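Local structure of hemolysin activator protein CdiB (Acinetobacter baumannii ACICU, 6WIL) at residues A[55-60]-A[93-98]; A[73-78]-A[114-119]; A[81-86]-A[105-110]; A[139-144]-A[202-207]. The protein probably exports its partner CdiA toxin protein across the outer membrane in contact-dependent growth inhibition, as a two-partner secretion transporter of the Omp85 superfamily. One frame throughout, in Å; residues are numbered along the deposited sequence.

Contact 1: residues A[55-60]-A[93-98]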
loop_
_atom_site.group_PDB
_atom_site.type_symbol
_atom_site.label_atom_id
_atom_site.label_comp_id
_atom_site.label_asym_id
_atom_site.label_seq_id
_atom_site.Cartn_x
_atom_site.Cartn_y
_atom_site.Cartn_z
ATOM N N VAL A 55 -3.654 -46.345 24.056
ATOM C CA VAL A 55 -5.102 -46.391 24.202
ATOM C C VAL A 55 -5.725 -46.129 22.837
ATOM O O VAL A 55 -5.200 -45.340 22.044
ATOM C CB VAL A 55 -5.605 -45.376 25.252
ATOM C CG1 VAL A 55 -5.247 -43.949 24.847
ATOM C CG2 VAL A 55 -7.106 -45.522 25.474
ATOM N N THR A 56 -6.827 -46.816 22.555
ATOM C CA THR A 56 -7.534 -46.651 21.292
ATOM C C THR A 56 -8.490 -45.476 21.425
ATOM O O THR A 56 -9.433 -45.524 22.222
ATOM C CB THR A 56 -8.286 -47.929 20.930
ATOM O OG1 THR A 56 -7.348 -48.992 20.711
ATOM C CG2 THR A 56 -9.122 -47.721 19.675
ATOM N N VAL A 57 -8.253 -44.414 20.664
ATOM C CA VAL A 57 -9.137 -43.258 20.729
ATOM C C VAL A 57 -10.308 -43.488 19.783
ATOM O O VAL A 57 -10.128 -43.884 18.626
ATOM C CB VAL A 57 -8.375 -41.957 20.413
ATOM C CG1 VAL A 57 -7.108 -41.879 21.246
ATOM C CG2 VAL A 57 -8.043 -41.827 18.934
ATOM N N LYS A 58 -11.519 -43.304 20.293
ATOM C CA LYS A 58 -12.706 -43.416 19.467
ATOM C C LYS A 58 -13.465 -42.107 19.339
ATOM O O LYS A 58 -14.384 -42.025 18.517
ATOM C CB LYS A 58 -13.645 -44.505 20.013
ATOM C CG LYS A 58 -14.342 -44.166 21.315
ATOM C CD LYS A 58 -14.968 -45.419 21.912
ATOM C CE LYS A 58 -15.780 -45.119 23.165
ATOM N NZ LYS A 58 -17.112 -44.523 22.864
ATOM N N GLU A 59 -13.107 -41.086 20.118
ATOM C CA GLU A 59 -13.733 -39.773 20.033
ATOM C C GLU A 59 -12.682 -38.714 20.322
ATOM O O GLU A 59 -11.976 -38.801 21.332
ATOM C CB GLU A 59 -14.897 -39.633 21.027
ATOM C CG GLU A 59 -15.890 -40.786 21.025
ATOM C CD GLU A 59 -17.175 -40.466 21.760
ATOM O OE1 GLU A 59 -17.277 -39.362 22.336
ATOM O OE2 GLU A 59 -18.088 -41.320 21.751
ATOM N N ILE A 60 -12.576 -37.724 19.440
ATOM C CA ILE A 60 -11.773 -36.531 19.684
ATOM C C ILE A 60 -12.734 -35.361 19.804
ATOM O O ILE A 60 -13.490 -35.071 18.868
ATOM C CB ILE A 60 -10.742 -36.288 18.574
ATOM C CG1 ILE A 60 -9.966 -37.573 18.285
ATOM C CG2 ILE A 60 -9.789 -35.168 18.986
ATOM C CD1 ILE A 60 -9.254 -37.567 16.947
ATOM N N LYS A 93 -6.790 -44.986 16.109
ATOM C CA LYS A 93 -5.444 -45.498 16.303
ATOM C C LYS A 93 -5.136 -45.644 17.791
ATOM O O LYS A 93 -5.872 -45.166 18.658
ATOM C CB LYS A 93 -4.413 -44.600 15.624
ATOM C CG LYS A 93 -4.411 -44.739 14.115
ATOM C CD LYS A 93 -3.043 -44.448 13.530
ATOM C CE LYS A 93 -3.011 -44.812 12.061
ATOM N NZ LYS A 93 -4.289 -44.413 11.407
ATOM N N CYS A 94 -4.033 -46.325 18.084
ATOM C CA CYS A 94 -3.611 -46.585 19.456
ATOM C C CYS A 94 -2.614 -45.509 19.871
ATOM O O CYS A 94 -1.527 -45.409 19.292
ATOM C CB CYS A 94 -2.998 -47.980 19.579
ATOM S SG CYS A 94 -3.228 -48.744 21.201
ATOM N N ILE A 95 -2.977 -44.708 20.867
ATOM C CA ILE A 95 -2.216 -43.516 21.222
ATOM C C ILE A 95 -1.521 -43.737 22.557
ATOM O O ILE A 95 -2.178 -43.971 23.578
ATOM C CB ILE A 95 -3.115 -42.271 21.271
ATOM C CG1 ILE A 95 -3.735 -42.012 19.896
ATOM C CG2 ILE A 95 -2.327 -41.068 21.755
ATOM C CD1 ILE A 95 -2.734 -42.068 18.765
ATOM N N GLY A 96 -0.191 -43.649 22.548
ATOM C CA GLY A 96 0.600 -43.603 23.755
ATOM C C GLY A 96 1.084 -42.189 24.040
ATOM O O GLY A 96 0.761 -41.234 23.336
ATOM N N THR A 97 1.907 -42.087 25.088
ATOM C CA THR A 97 2.284 -40.776 25.608
ATOM C C THR A 97 2.991 -39.923 24.559
ATOM O O THR A 97 2.776 -38.708 24.491
ATOM C CB THR A 97 3.171 -40.925 26.849
ATOM O OG1 THR A 97 4.437 -41.488 26.485
ATOM C CG2 THR A 97 2.502 -41.821 27.881
ATOM N N GLN A 98 3.831 -40.536 23.723
ATOM C CA GLN A 98 4.582 -39.738 22.758
ATOM C C GLN A 98 3.685 -39.226 21.634
ATOM O O GLN A 98 3.826 -38.076 21.204
ATOM C CB GLN A 98 5.760 -40.537 22.198
ATOM C CG GLN A 98 6.568 -39.773 21.162
ATOM C CD GLN A 98 7.053 -38.429 21.680
ATOM O OE1 GLN A 98 7.532 -38.323 22.809
ATOM N NE2 GLN A 98 6.919 -37.392 20.859
#
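V55 and T56 pair with I95 and C94 in a two-stranded antiparallel ribbon at the end of the first POTRA domain remote from the barrel. V55 and I95 form the hydrogen-bonded pair: I95 N reaches V55 O at 2.6 Å and almost straight (172° at the hydrogen). In the return bond, V55 N to I95 O at 2.8 Å, the donor sits above the plane of the I95 carbonyl, and the bond is less straight. A third backbone bond, V57 N to K93 O at 3.2 Å, extends the pairing past the non-hydrogen-bonded pair T56 and C94.

The I95 side chain shows how the apolar face is filled. Its CB lies 3.8 Å from V55 O and also close to V57 CG1. CG1 stands anti to the carbonyl carbon (chi1 -61°), which carries it to V57 CG1 at 3.6 Å, the two side chains crossing at a slant. Beyond CG1 the terminal CD1 has moved away from V57, and the side chain packs on V48 and on L100 and I103 of helix 97-113, which starts after the N-cap residue G96. V55, on the same face, turns its CG1 to within 3.3 Å of I95 O.

T56 and C94 occupy the other face, where the C94 sulfur forms a disulfide with C54, a covalent link beside the backbone ladder; T56 OG1 stands 4.2 Å from C94 SG.

Contact 2: residues A[73-78]-A[114-119]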
loop_
_atom_site.group_PDB
_atom_site.type_symbol
_atom_site.label_atom_id
_atom_site.label_comp_id
_atom_site.label_asym_id
_atom_site.label_seq_id
_atom_site.Cartn_x
_atom_site.Cartn_y
_atom_site.Cartn_z
ATOM N N LEU A 73 -16.510 -21.715 22.695
ATOM C CA LEU A 73 -15.766 -22.801 22.075
ATOM C C LEU A 73 -16.049 -22.914 20.585
ATOM O O LEU A 73 -15.222 -23.460 19.848
ATOM C CB LEU A 73 -16.090 -24.125 22.762
ATOM C CG LEU A 73 -15.660 -24.296 24.218
ATOM C CD1 LEU A 73 -15.428 -25.768 24.500
ATOM C CD2 LEU A 73 -14.416 -23.478 24.533
ATOM N N GLN A 74 -17.202 -22.414 20.130
ATOM C CA GLN A 74 -17.564 -22.519 18.719
ATOM C C GLN A 74 -16.512 -21.881 17.822
ATOM O O GLN A 74 -16.328 -22.306 16.675
ATOM C CB GLN A 74 -18.929 -21.865 18.484
ATOM C CG GLN A 74 -19.605 -22.240 17.173
ATOM C CD GLN A 74 -20.629 -23.349 17.341
ATOM O OE1 GLN A 74 -20.428 -24.286 18.115
ATOM N NE2 GLN A 74 -21.742 -23.240 16.624
ATOM N N GLN A 75 -15.810 -20.865 18.330
ATOM C CA GLN A 75 -14.754 -20.211 17.569
ATOM C C GLN A 75 -13.526 -21.095 17.392
ATOM O O GLN A 75 -12.749 -20.877 16.456
ATOM C CB GLN A 75 -14.360 -18.905 18.262
ATOM C CG GLN A 75 -13.315 -18.076 17.529
ATOM C CD GLN A 75 -12.927 -16.822 18.294
ATOM O OE1 GLN A 75 -13.290 -16.657 19.457
ATOM N NE2 GLN A 75 -12.194 -15.929 17.636
ATOM N N PHE A 76 -13.335 -22.093 18.256
ATOM C CA PHE A 76 -12.101 -22.870 18.285
ATOM C C PHE A 76 -12.251 -24.276 17.719
ATOM O O PHE A 76 -11.324 -25.081 17.853
ATOM C CB PHE A 76 -11.560 -22.940 19.712
ATOM C CG PHE A 76 -10.963 -21.651 20.190
ATOM C CD1 PHE A 76 -9.801 -21.160 19.617
ATOM C CD2 PHE A 76 -11.564 -20.925 21.205
ATOM C CE1 PHE A 76 -9.244 -19.973 20.053
ATOM C CE2 PHE A 76 -11.013 -19.736 21.643
ATOM C CZ PHE A 76 -9.849 -19.261 21.069
ATOM N N ASN A 77 -13.376 -24.587 17.070
ATOM C CA ASN A 77 -13.563 -25.924 16.517
ATOM C C ASN A 77 -12.573 -26.239 15.401
ATOM O O ASN A 77 -12.412 -27.412 15.051
ATOM C CB ASN A 77 -14.997 -26.105 16.010
ATOM C CG ASN A 77 -15.374 -25.101 14.934
ATOM O OD1 ASN A 77 -14.796 -25.089 13.846
ATOM N ND2 ASN A 77 -16.367 -24.267 15.226
ATOM N N PHE A 78 -11.904 -25.228 14.839
ATOM C CA PHE A 78 -10.906 -25.483 13.807
ATOM C C PHE A 78 -9.716 -26.270 14.343
ATOM O O PHE A 78 -8.982 -26.878 13.556
ATOM C CB PHE A 78 -10.425 -24.164 13.193
ATOM C CG PHE A 78 -9.568 -23.343 14.112
ATOM C CD1 PHE A 78 -10.144 -22.478 15.028
ATOM C CD2 PHE A 78 -8.185 -23.422 14.051
ATOM C CE1 PHE A 78 -9.358 -21.715 15.875
ATOM C CE2 PHE A 78 -7.391 -22.666 14.900
ATOM C CZ PHE A 78 -7.980 -21.811 15.812
ATOM N N LYS A 114 -3.586 -19.421 13.790
ATOM C CA LYS A 114 -4.686 -18.469 13.733
ATOM C C LYS A 114 -4.457 -17.243 14.609
ATOM O O LYS A 114 -5.299 -16.340 14.613
ATOM C CB LYS A 114 -5.999 -19.156 14.121
ATOM C CG LYS A 114 -6.809 -19.668 12.931
ATOM C CD LYS A 114 -6.020 -20.659 12.087
ATOM C CE LYS A 114 -6.756 -20.998 10.801
ATOM N NZ LYS A 114 -8.134 -21.492 11.070
ATOM N N GLY A 115 -3.350 -17.188 15.348
ATOM C CA GLY A 115 -2.948 -15.986 16.050
ATOM C C GLY A 115 -3.184 -15.946 17.549
ATOM O O GLY A 115 -2.934 -14.901 18.163
ATOM N N PHE A 116 -3.642 -17.036 18.166
ATOM C CA PHE A 116 -3.953 -17.023 19.597
ATOM C C PHE A 116 -2.686 -17.368 20.378
ATOM O O PHE A 116 -2.487 -18.485 20.861
ATOM C CB PHE A 116 -5.106 -17.971 19.900
ATOM C CG PHE A 116 -6.348 -17.682 19.097
ATOM C CD1 PHE A 116 -7.290 -16.770 19.551
ATOM C CD2 PHE A 116 -6.567 -18.315 17.883
ATOM C CE1 PHE A 116 -8.432 -16.502 18.813
ATOM C CE2 PHE A 116 -7.705 -18.051 17.139
ATOM C CZ PHE A 116 -8.639 -17.144 17.605
ATOM N N ILE A 117 -1.819 -16.362 20.514
ATOM C CA ILE A 117 -0.479 -16.578 21.050
ATOM C C ILE A 117 -0.450 -16.755 22.563
ATOM O O ILE A 117 0.561 -17.224 23.098
ATOM C CB ILE A 117 0.449 -15.415 20.660
ATOM C CG1 ILE A 117 -0.249 -14.078 20.924
ATOM C CG2 ILE A 117 0.885 -15.539 19.206
ATOM C CD1 ILE A 117 0.636 -12.874 20.714
ATOM N N THR A 118 -1.515 -16.382 23.274
ATOM C CA THR A 118 -1.566 -16.537 24.723
ATOM C C THR A 118 -2.552 -17.612 25.156
ATOM O O THR A 118 -2.822 -17.748 26.353
ATOM C CB THR A 118 -1.917 -15.208 25.398
ATOM O OG1 THR A 118 -3.243 -14.815 25.023
ATOM C CG2 THR A 118 -0.930 -14.130 24.988
ATOM N N SER A 119 -3.110 -18.361 24.213
ATOM C CA SER A 119 -3.963 -19.495 24.518
ATOM C C SER A 119 -3.147 -20.783 24.475
ATOM O O SER A 119 -2.068 -20.841 23.881
ATOM C CB SER A 119 -5.139 -19.567 23.542
ATOM O OG SER A 119 -6.095 -18.564 23.835
#
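F76 sets the edge of its ring on a face of the F116 ring in a T-shaped pair inside the first POTRA domain, where the short link between helices 70-74 and 77-85 meets the loop after helix 97-113. The centroids are 4.8 Å apart and the planes 65° from each other. F76 CE1 stands over the middle of the F116 ring and is nearly equidistant from its carbons, 3.8 Å from F116 CE1. At the edge of F116, near its plane, the extended chain of Q75 brings NE2 to 3.8 Å from F116 CZ, amide and ring being almost perpendicular. F78 touches the same ring obliquely, its CZ 4.0 Å from F116 CE2.

One face of F78 is covered by K114, which slides past it in the opposite direction. Bends at chi2 (58°) and chi4 fold the lysine back over the ring, so that CG makes a CH-pi contact and NZ an off-centre cation-pi contact. G115, with positive phi, closes helix 97-113 in a Schellman motif between K114 and F116, and L111 of that helix packs on both F76 and F116. The ammonium end of the lysine comes closest at F78 CD2, 3.6 Å from K114 NZ.

Contact 3: residues A[81-86]-A[105-110]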
loop_
_atom_site.group_PDB
_atom_site.type_symbol
_atom_site.label_atom_id
_atom_site.label_comp_id
_atom_site.label_asym_id
_atom_site.label_seq_id
_atom_site.Cartn_x
_atom_site.Cartn_y
_atom_site.Cartn_z
ATOM N N LYS A 81 -11.003 -29.729 14.019
ATOM C CA LYS A 81 -11.073 -29.925 12.574
ATOM C C LYS A 81 -9.714 -30.313 12.004
ATOM O O LYS A 81 -9.602 -31.267 11.226
ATOM C CB LYS A 81 -11.579 -28.653 11.893
ATOM C CG LYS A 81 -13.055 -28.636 11.545
ATOM C CD LYS A 81 -13.303 -27.632 10.426
ATOM C CE LYS A 81 -14.415 -26.658 10.765
ATOM N NZ LYS A 81 -14.162 -25.322 10.154
ATOM N N ALA A 82 -8.666 -29.578 12.386
ATOM C CA ALA A 82 -7.339 -29.862 11.853
ATOM C C ALA A 82 -6.837 -31.226 12.308
ATOM O O ALA A 82 -6.185 -31.939 11.537
ATOM C CB ALA A 82 -6.360 -28.762 12.259
ATOM N N ILE A 83 -7.138 -31.610 13.553
ATOM C CA ILE A 83 -6.725 -32.922 14.049
ATOM C C ILE A 83 -7.359 -34.027 13.215
ATOM O O ILE A 83 -6.669 -34.905 12.683
ATOM C CB ILE A 83 -7.084 -33.077 15.538
ATOM C CG1 ILE A 83 -6.295 -32.085 16.395
ATOM C CG2 ILE A 83 -6.827 -34.509 15.996
ATOM C CD1 ILE A 83 -4.804 -32.294 16.347
ATOM N N LYS A 84 -8.688 -33.994 13.086
ATOM C CA LYS A 84 -9.409 -35.008 12.326
ATOM C C LYS A 84 -9.083 -34.971 10.837
ATOM O O LYS A 84 -9.291 -35.974 10.148
ATOM C CB LYS A 84 -10.913 -34.838 12.539
ATOM C CG LYS A 84 -11.368 -35.161 13.951
ATOM C CD LYS A 84 -12.874 -35.031 14.105
ATOM C CE LYS A 84 -13.322 -35.504 15.480
ATOM N NZ LYS A 84 -14.785 -35.321 15.672
ATOM N N LYS A 85 -8.579 -33.846 10.330
ATOM C CA LYS A 85 -8.240 -33.732 8.918
ATOM C C LYS A 85 -6.868 -34.313 8.602
ATOM O O LYS A 85 -6.587 -34.606 7.434
ATOM C CB LYS A 85 -8.305 -32.257 8.492
ATOM C CG LYS A 85 -8.067 -31.970 7.012
ATOM C CD LYS A 85 -9.203 -32.472 6.131
ATOM C CE LYS A 85 -9.106 -31.871 4.735
ATOM N NZ LYS A 85 -9.126 -30.380 4.793
ATOM N N HIS A 86 -6.024 -34.501 9.611
ATOM C CA HIS A 86 -4.659 -34.952 9.376
ATOM C C HIS A 86 -4.671 -36.301 8.662
ATOM O O HIS A 86 -5.410 -37.208 9.071
ATOM C CB HIS A 86 -3.898 -35.054 10.698
ATOM C CG HIS A 86 -2.431 -35.299 10.534
ATOM N ND1 HIS A 86 -1.911 -36.546 10.264
ATOM C CD2 HIS A 86 -1.371 -34.458 10.605
ATOM C CE1 HIS A 86 -0.595 -36.463 10.173
ATOM N NE2 HIS A 86 -0.243 -35.207 10.378
ATOM N N ASN A 105 0.930 -30.920 20.502
ATOM C CA ASN A 105 1.788 -29.916 19.875
ATOM C C ASN A 105 1.252 -29.484 18.519
ATOM O O ASN A 105 1.422 -28.325 18.125
ATOM C CB ASN A 105 3.211 -30.451 19.720
ATOM C CG ASN A 105 3.998 -30.392 21.006
ATOM O OD1 ASN A 105 3.811 -29.488 21.822
ATOM N ND2 ASN A 105 4.889 -31.357 21.196
ATOM N N TYR A 106 0.617 -30.402 17.789
ATOM C CA TYR A 106 0.041 -30.056 16.494
ATOM C C TYR A 106 -1.162 -29.136 16.656
ATOM O O TYR A 106 -1.308 -28.157 15.915
ATOM C CB TYR A 106 -0.347 -31.333 15.745
ATOM C CG TYR A 106 -0.974 -31.114 14.386
ATOM C CD1 TYR A 106 -0.265 -30.505 13.361
ATOM C CD2 TYR A 106 -2.267 -31.543 14.120
ATOM C CE1 TYR A 106 -0.828 -30.316 12.112
ATOM C CE2 TYR A 106 -2.841 -31.357 12.875
ATOM C CZ TYR A 106 -2.116 -30.743 11.875
ATOM O OH TYR A 106 -2.680 -30.555 10.634
ATOM N N ALA A 107 -2.033 -29.433 17.624
ATOM C CA ALA A 107 -3.186 -28.579 17.870
ATOM C C ALA A 107 -2.789 -27.223 18.437
ATOM O O ALA A 107 -3.553 -26.261 18.305
ATOM C CB ALA A 107 -4.164 -29.277 18.814
ATOM N N GLN A 108 -1.614 -27.123 19.061
ATOM C CA GLN A 108 -1.143 -25.843 19.576
ATOM C C GLN A 108 -0.511 -25.006 18.473
ATOM O O GLN A 108 -0.674 -23.780 18.450
ATOM C CB GLN A 108 -0.151 -26.071 20.717
ATOM C CG GLN A 108 0.530 -24.810 21.235
ATOM C CD GLN A 108 -0.399 -23.917 22.038
ATOM O OE1 GLN A 108 -1.485 -24.331 22.444
ATOM N NE2 GLN A 108 0.031 -22.682 22.276
ATOM N N ASN A 109 0.217 -25.647 17.556
ATOM C CA ASN A 109 0.725 -24.934 16.389
ATOM C C ASN A 109 -0.421 -24.377 15.557
ATOM O O ASN A 109 -0.331 -23.264 15.026
ATOM C CB ASN A 109 1.605 -25.863 15.550
ATOM C CG ASN A 109 2.083 -25.214 14.265
ATOM O OD1 ASN A 109 3.024 -24.423 14.271
ATOM N ND2 ASN A 109 1.441 -25.557 13.153
ATOM N N GLU A 110 -1.515 -25.133 15.445
ATOM C CA GLU A 110 -2.691 -24.633 14.743
ATOM C C GLU A 110 -3.302 -23.448 15.479
ATOM O O GLU A 110 -3.840 -22.526 14.854
ATOM C CB GLU A 110 -3.717 -25.754 14.581
ATOM C CG GLU A 110 -4.727 -25.487 13.492
ATOM C CD GLU A 110 -4.061 -25.162 12.171
ATOM O OE1 GLU A 110 -3.245 -25.985 11.698
ATOM O OE2 GLU A 110 -4.337 -24.075 11.619
#
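Apolar and aromatic packing, joined by the aliphatic part of E110 and without a single hydrogen bond between the two segments, sets A82, I83 and H86 against Y106, A107 and E110 where helices 77-85 and 97-113 of the first POTRA domain cross. The axes of helix 81-85 and helix 105-110 approach to 9.9 Å, and their N-to-C directions are 130° apart, an oblique crossing between perpendicular and antiparallel.

Y106 carries most of the contact. Its CG stands anti to the backbone N (chi1 179°), and this swings the ring across to the opposite helix. One ring face receives the edge of the H86 imidazole in a T-shaped pair: the planes are 84° apart, and H86 CD2 is 4.0 Å from Y106 CZ. The ring edge is occupied as well, with A82 O close to the ring plane at 3.6 Å from Y106 CE2. Along the same edge I83 CD1 lies 3.5 Å from Y106 CD2 and also 3.9 Å from A107 CB, so one methyl touches both the tyrosine ring and the alanine methyl next to it in the chain. One turn further along, the methyl of A82 meets the aliphatic part of a glutamate, A82 CB to E110 CG at 3.9 Å.

Both imidazole nitrogens of H86 are engaged, NE2 with F44 O and ND1 with Q88 N, which fixes how the ring is turned toward the tyrosine. The loop holding F44 and L47 packs on Y106 too, while I83 rests on I60 of strand 59-62, on the sheet, and A107 packs on V79, earlier in helix 77-85.

Contact 4: residues A[139-144]-A[202-207]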
loop_
_atom_site.group_PDB
_atom_site.type_symbol
_atom_site.label_atom_id
_atom_site.label_comp_id
_atom_site.label_asym_id
_atom_site.label_seq_id
_atom_site.Cartn_x
_atom_site.Cartn_y
_atom_site.Cartn_z
ATOM N N ILE A 139 -8.203 -20.360 27.274
ATOM C CA ILE A 139 -8.419 -19.146 26.496
ATOM C C ILE A 139 -7.706 -17.989 27.191
ATOM O O ILE A 139 -8.096 -17.571 28.285
ATOM C CB ILE A 139 -9.911 -18.857 26.317
ATOM C CG1 ILE A 139 -10.600 -20.064 25.672
ATOM C CG2 ILE A 139 -10.108 -17.602 25.486
ATOM C CD1 ILE A 139 -11.966 -19.756 25.096
ATOM N N GLY A 140 -6.652 -17.476 26.556
ATOM C CA GLY A 140 -5.926 -16.334 27.076
ATOM C C GLY A 140 -6.545 -15.022 26.638
ATOM O O GLY A 140 -6.710 -14.774 25.438
ATOM N N ARG A 141 -6.889 -14.173 27.599
ATOM C CA ARG A 141 -7.636 -12.955 27.336
ATOM C C ARG A 141 -6.823 -11.732 27.740
ATOM O O ARG A 141 -5.767 -11.826 28.370
ATOM C CB ARG A 141 -8.978 -12.959 28.076
ATOM C CG ARG A 141 -9.822 -14.188 27.810
ATOM C CD ARG A 141 -11.162 -14.083 28.512
ATOM N NE ARG A 141 -12.254 -13.905 27.564
ATOM C CZ ARG A 141 -13.044 -14.887 27.147
ATOM N NH1 ARG A 141 -12.866 -16.121 27.605
ATOM N NH2 ARG A 141 -14.015 -14.637 26.279
ATOM N N LEU A 142 -7.341 -10.570 27.356
ATOM C CA LEU A 142 -6.717 -9.292 27.658
ATOM C C LEU A 142 -7.321 -8.721 28.931
ATOM O O LEU A 142 -8.543 -8.621 29.045
ATOM C CB LEU A 142 -6.911 -8.320 26.495
ATOM C CG LEU A 142 -6.260 -6.943 26.606
ATOM C CD1 LEU A 142 -4.746 -7.068 26.612
ATOM C CD2 LEU A 142 -6.723 -6.041 25.474
ATOM N N ASN A 143 -6.469 -8.352 29.881
ATOM C CA ASN A 143 -6.937 -7.786 31.136
ATOM C C ASN A 143 -6.939 -6.262 31.136
ATOM O O ASN A 143 -7.980 -5.652 31.404
ATOM C CB ASN A 143 -6.073 -8.322 32.276
ATOM C CG ASN A 143 -6.401 -7.695 33.614
ATOM O OD1 ASN A 143 -5.510 -7.323 34.361
ATOM N ND2 ASN A 143 -7.697 -7.602 33.935
ATOM N N LYS A 144 -5.800 -5.633 30.838
ATOM C CA LYS A 144 -5.703 -4.180 30.793
ATOM C C LYS A 144 -4.796 -3.759 29.645
ATOM O O LYS A 144 -3.800 -4.420 29.346
ATOM C CB LYS A 144 -5.145 -3.587 32.100
ATOM C CG LYS A 144 -5.661 -4.200 33.394
ATOM C CD LYS A 144 -5.018 -3.539 34.613
ATOM C CE LYS A 144 -3.503 -3.735 34.654
ATOM N NZ LYS A 144 -2.878 -3.047 35.828
ATOM N N THR A 202 -4.561 -15.840 36.059
ATOM C CA THR A 202 -3.964 -16.958 35.331
ATOM C C THR A 202 -4.273 -16.902 33.836
ATOM O O THR A 202 -3.404 -17.210 33.011
ATOM C CB THR A 202 -4.416 -18.294 35.941
ATOM O OG1 THR A 202 -3.572 -19.350 35.465
ATOM C CG2 THR A 202 -5.872 -18.623 35.595
ATOM N N GLY A 203 -5.484 -16.502 33.460
ATOM C CA GLY A 203 -5.863 -16.571 32.064
ATOM C C GLY A 203 -5.809 -15.239 31.345
ATOM O O GLY A 203 -6.446 -15.075 30.302
ATOM N N TYR A 204 -5.049 -14.281 31.874
ATOM C CA TYR A 204 -5.124 -12.912 31.390
ATOM C C TYR A 204 -3.746 -12.321 31.127
ATOM O O TYR A 204 -2.735 -12.748 31.689
ATOM C CB TYR A 204 -5.882 -12.027 32.375
ATOM C CG TYR A 204 -7.362 -12.312 32.392
ATOM C CD1 TYR A 204 -7.882 -13.320 33.187
ATOM C CD2 TYR A 204 -8.240 -11.579 31.604
ATOM C CE1 TYR A 204 -9.232 -13.587 33.205
ATOM C CE2 TYR A 204 -9.596 -11.837 31.618
ATOM C CZ TYR A 204 -10.085 -12.844 32.421
ATOM O OH TYR A 204 -11.433 -13.114 32.444
ATOM N N SER A 205 -3.736 -11.308 30.268
ATOM C CA SER A 205 -2.522 -10.649 29.819
ATOM C C SER A 205 -2.699 -9.141 29.925
ATOM O O SER A 205 -3.813 -8.621 29.858
ATOM C CB SER A 205 -2.173 -11.039 28.363
ATOM O OG SER A 205 -1.834 -12.425 28.208
ATOM N N ASP A 206 -1.580 -8.439 30.070
ATOM C CA ASP A 206 -1.564 -6.984 30.062
ATOM C C ASP A 206 -0.769 -6.511 28.859
ATOM O O ASP A 206 0.327 -7.016 28.594
ATOM C CB ASP A 206 -0.975 -6.418 31.355
ATOM C CG ASP A 206 -1.988 -6.380 32.475
ATOM O OD1 ASP A 206 -3.202 -6.367 32.171
ATOM O OD2 ASP A 206 -1.578 -6.366 33.653
ATOM N N LEU A 207 -1.345 -5.564 28.122
ATOM C CA LEU A 207 -0.734 -4.982 26.933
ATOM C C LEU A 207 -0.018 -3.704 27.353
ATOM O O LEU A 207 -0.650 -2.669 27.578
ATOM C CB LEU A 207 -1.790 -4.711 25.870
ATOM C CG LEU A 207 -1.239 -4.297 24.507
ATOM C CD1 LEU A 207 -0.371 -5.404 23.952
ATOM C CD2 LEU A 207 -2.358 -3.948 23.538
#
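R141 to K144 and Y204 to L207 are neighbouring parallel strands in the sheet of the second POTRA domain, strand 132-149 beside strand 204-213. R141 N gives a nearly straight bond to G203 O at 2.9 Å, S205 N returns a weak one to R141 O, and N143 N binds S205 O at 2.7 Å, almost head-on to the carbonyl. The next rung is displaced: L207 N goes to K144 O at 3.0 Å, one residue later than an even ladder would have it, as in a beta bulge. N143 alone takes helix-like backbone angles (psi -55°), consistent with the slip at this point. K144 N is left facing a side chain, D206 OD1, in a weak, bent bond.

That carboxylate lies beside the aliphatic part of K144, with K144 CE 3.4 Å from D206 OD2. The ammonium stays further off, K144 NZ being 4.2 Å from D206 OD2, so any attraction is probably modest. On the same face R141 and Y204 lie side by side; R141 CB is 3.8 Å from Y204 CE2, and R141 NE makes a weak hydrogen bond to G166 O. The edge of the Y204 ring points at L142 O. The face holding L142 and S205 is more apolar: L142 CD1 meets L207 CB at 3.9 Å, and both leucines pack on F163. A first strand paired in parallel with the last one, which is antiparallel to strand 185-193 on its other side, is typical of the beta-alpha-alpha-beta-beta POTRA fold.

From the N terminus, contact 1 opens at residues 55-60, after helix 8-27 and before helices 70-74 and 77-85, and closes at 93-98, just as helix 97-113 begins. Contact 2 opens at 73-78 inside that loop and closes beyond it at 114-119, so the two cross. Contact 3 nests within contact 2 and also crosses contact 1; I60 packs on I83 and K84, joining strand 59-62 to the helix pair. S119 leads from contact 2 both ways, through its carbonyl to Q108 of contact 3 and through its hydroxyl to G140 N. Contact 4 follows in series, closing the second POTRA domain with the strand that leads to the 16-stranded barrel, while strand 132-149 runs through both POTRA sheets.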